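Local structure of pyocin S5 (Pseudomonas aeruginosa PAO1, 6THK) at residues A301-T304 with R305-E309. The protein probably kills susceptible Pseudomonas cells as a channel-forming bacteriocin that depolarises the cytoplasmic membrane. The protein carries 1 engineered substitution. Residues are numbered along the deposited sequence; the frame is centred on the assembly and turned at random.
Sequences AETT and RRRTE
Glu302 and Arg305 run side by side and point the same way, yet their flat ends are turned 76° apart. The carboxylate stands over one face of the Arg305 guanidinium, with OE1 3.0 Å above the plane and displaced toward its rim. Glu302 OE2 comes within 3.0 Å of Arg305 NH1, but it lies well off the guanidinium plane, where none of the N-H groups is directed, which leaves a salt bridge of electrostatic attraction rather than a hydrogen bond. Glu302 can reach forward because its CG is anti to the backbone N (chi1 -178°) and its chain bends at chi2. Glu302 OE1 also takes a weak hydrogen bond, part of a second salt bridge, from Arg306 NE at 3.4 Å with an N-H...O angle of 130°, approaching that guanidinium obliquely. Arg306 NH1 in turn meets Glu309 OE2 at 3.5 Å, which extends the pairing into a four-residue salt-bridge network on the surface of the long helix 272-338, in a part predicted to be coiled coil. Helix 237-267 packs alongside, where Leu241 touches Glu302, Thr303 and Arg306. On Thr303, the methyl CG2 lies 3.5 Å above one face of the Arg307 guanidinium, offset toward the rim, while OG1 bonds back to Leu299 O. Thr304 O is gripped twice, by Thr308 N through the regular helical bond and by Thr308 OG1 at 2.9 Å, the two donors arriving from opposite faces of the carbonyl plane. The Thr308 hydroxyl sits beside its own backbone N; Thr304 OG1 likewise bonds to Asn300 O.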
ATOM      1  N   ALA A 301      -1.443  -4.272  12.385  1.00 56.27           N
ATOM      2  CA  ALA A 301      -2.577  -4.632  13.211  1.00 55.76           C
ATOM      3  C   ALA A 301      -3.102  -6.013  12.802  1.00 60.34           C
ATOM      4  O   ALA A 301      -3.274  -6.880  13.668  1.00 60.91           O
ATOM      5  CB  ALA A 301      -3.663  -3.575  13.083  1.00 56.24           C
ATOM      6  N   GLU A 302      -3.315  -6.190  11.506  1.00 55.44           N
ATOM      7  CA  GLU A 302      -3.803  -7.433  10.939  1.00 54.65           C
ATOM      8  C   GLU A 302      -2.816  -8.562  11.193  1.00 56.91           C
ATOM      9  O   GLU A 302      -3.210  -9.682  11.476  1.00 56.77           O
ATOM     10  CB  GLU A 302      -4.054  -7.249   9.444  1.00 56.16           C
ATOM     11  CG  GLU A 302      -4.607  -8.463   8.729  1.00 71.64           C
ATOM     12  CD  GLU A 302      -5.927  -8.931   9.300  1.00103.88           C
ATOM     13  OE1 GLU A 302      -5.937  -9.971   9.982  1.00101.93           O
ATOM     14  OE2 GLU A 302      -6.953  -8.269   9.062  1.00105.09           O
ATOM     15  N   THR A 303      -1.527  -8.265  11.099  1.00 51.53           N
ATOM     16  CA  THR A 303      -0.513  -9.274  11.353  1.00 50.71           C
ATOM     17  C   THR A 303      -0.595  -9.735  12.802  1.00 55.02           C
ATOM     18  O   THR A 303      -0.504 -10.918  13.087  1.00 55.32           O
ATOM     19  CB  THR A 303       0.904  -8.755  11.061  1.00 51.42           C
ATOM     20  OG1 THR A 303       1.046  -8.520   9.662  1.00 54.13           O
ATOM     21  CG2 THR A 303       1.927  -9.769  11.482  1.00 47.16           C
ATOM     22  N   THR A 304      -0.784  -8.787  13.712  1.00 51.59           N
ATOM     23  CA  THR A 304      -0.907  -9.087  15.125  1.00 51.17           C
ATOM     24  C   THR A 304      -2.137  -9.941  15.382  1.00 54.60           C
ATOM     25  O   THR A 304      -2.104 -10.849  16.195  1.00 52.82           O
ATOM     26  CB  THR A 304      -1.017  -7.804  15.953  1.00 56.65           C
ATOM     27  OG1 THR A 304       0.231  -7.113  15.921  1.00 59.34           O
ATOM     28  CG2 THR A 304      -1.363  -8.128  17.381  1.00 52.75           C
ATOM     29  N   ARG A 305      -3.231  -9.632  14.697  1.00 52.53           N
ATOM     30  CA  ARG A 305      -4.453 -10.398  14.861  1.00 53.46           C
ATOM     31  C   ARG A 305      -4.223 -11.835  14.417  1.00 57.13           C
ATOM     32  O   ARG A 305      -4.652 -12.767  15.077  1.00 55.61           O
ATOM     33  CB  ARG A 305      -5.603  -9.770  14.065  1.00 56.28           C
ATOM     34  CG  ARG A 305      -6.544 -10.776  13.414  1.00 75.09           C
ATOM     35  CD  ARG A 305      -7.696 -10.106  12.675  1.00 89.16           C
ATOM     36  NE  ARG A 305      -8.249 -10.963  11.627  1.00 98.45           N
ATOM     37  CZ  ARG A 305      -9.035 -10.537  10.640  1.00112.44           C
ATOM     38  NH1 ARG A 305      -9.363  -9.259  10.551  1.00100.72           N
ATOM     39  NH2 ARG A 305      -9.484 -11.389   9.733  1.00 97.11           N
ATOM     40  N   ARG A 306      -3.536 -12.000  13.293  1.00 53.64           N
ATOM     41  CA  ARG A 306      -3.245 -13.317  12.755  1.00 52.58           C
ATOM     42  C   ARG A 306      -2.338 -14.139  13.653  1.00 55.94           C
ATOM     43  O   ARG A 306      -2.555 -15.323  13.843  1.00 56.72           O
ATOM     44  CB  ARG A 306      -2.624 -13.196  11.366  1.00 53.33           C
ATOM     45  CG  ARG A 306      -3.575 -12.694  10.295  1.00 62.24           C
ATOM     46  CD  ARG A 306      -4.633 -13.725   9.972  1.00 70.60           C
ATOM     47  NE  ARG A 306      -5.628 -13.210   9.043  1.00 83.24           N
ATOM     48  CZ  ARG A 306      -6.665 -13.912   8.598  1.00100.35           C
ATOM     49  NH1 ARG A 306      -6.846 -15.158   8.999  1.00 96.26           N
ATOM     50  NH2 ARG A 306      -7.527 -13.368   7.757  1.00 80.63           N
ATOM     51  N   ARG A 307      -1.311 -13.501  14.194  1.00 52.01           N
ATOM     52  CA  ARG A 307      -0.368 -14.178  15.068  1.00 51.20           C
ATOM     53  C   ARG A 307      -1.022 -14.660  16.350  1.00 55.96           C
ATOM     54  O   ARG A 307      -0.743 -15.754  16.818  1.00 55.44           O
ATOM     55  CB  ARG A 307       0.818 -13.272  15.382  1.00 49.18           C
ATOM     56  CG  ARG A 307       1.944 -13.396  14.375  1.00 54.89           C
ATOM     57  CD  ARG A 307       2.832 -12.168  14.343  1.00 63.48           C
ATOM     58  NE  ARG A 307       3.746 -12.212  13.210  1.00 71.10           N
ATOM     59  CZ  ARG A 307       4.758 -11.375  13.025  1.00 82.65           C
ATOM     60  NH1 ARG A 307       4.999 -10.411  13.898  1.00 63.14           N
ATOM     61  NH2 ARG A 307       5.527 -11.501  11.961  1.00 69.37           N
ATOM     62  N   THR A 308      -1.883 -13.825  16.918  1.00 52.52           N
ATOM     63  CA  THR A 308      -2.592 -14.161  18.138  1.00 53.02           C
ATOM     64  C   THR A 308      -3.510 -15.340  17.902  1.00 59.95           C
ATOM     65  O   THR A 308      -3.599 -16.242  18.721  1.00 60.00           O
ATOM     66  CB  THR A 308      -3.426 -12.980  18.633  1.00 62.36           C
ATOM     67  OG1 THR A 308      -2.571 -11.857  18.843  1.00 68.02           O
ATOM     68  CG2 THR A 308      -4.095 -13.324  19.929  1.00 62.51           C
ATOM     69  N   GLU A 309      -4.174 -15.326  16.754  1.00 57.57           N
ATOM     70  CA  GLU A 309      -5.087 -16.381  16.356  1.00 57.52           C
ATOM     71  C   GLU A 309      -4.351 -17.700  16.197  1.00 59.91           C
ATOM     72  O   GLU A 309      -4.878 -18.743  16.532  1.00 59.74           O
ATOM     73  CB  GLU A 309      -5.811 -16.004  15.062  1.00 59.09           C
ATOM     74  CG  GLU A 309      -6.760 -17.068  14.544  1.00 72.69           C
ATOM     75  CD  GLU A 309      -7.311 -16.739  13.172  1.00105.96           C
ATOM     76  OE1 GLU A 309      -8.537 -16.864  12.977  1.00107.71           O
ATOM     77  OE2 GLU A 309      -6.519 -16.353  12.289  1.00102.45           O
TER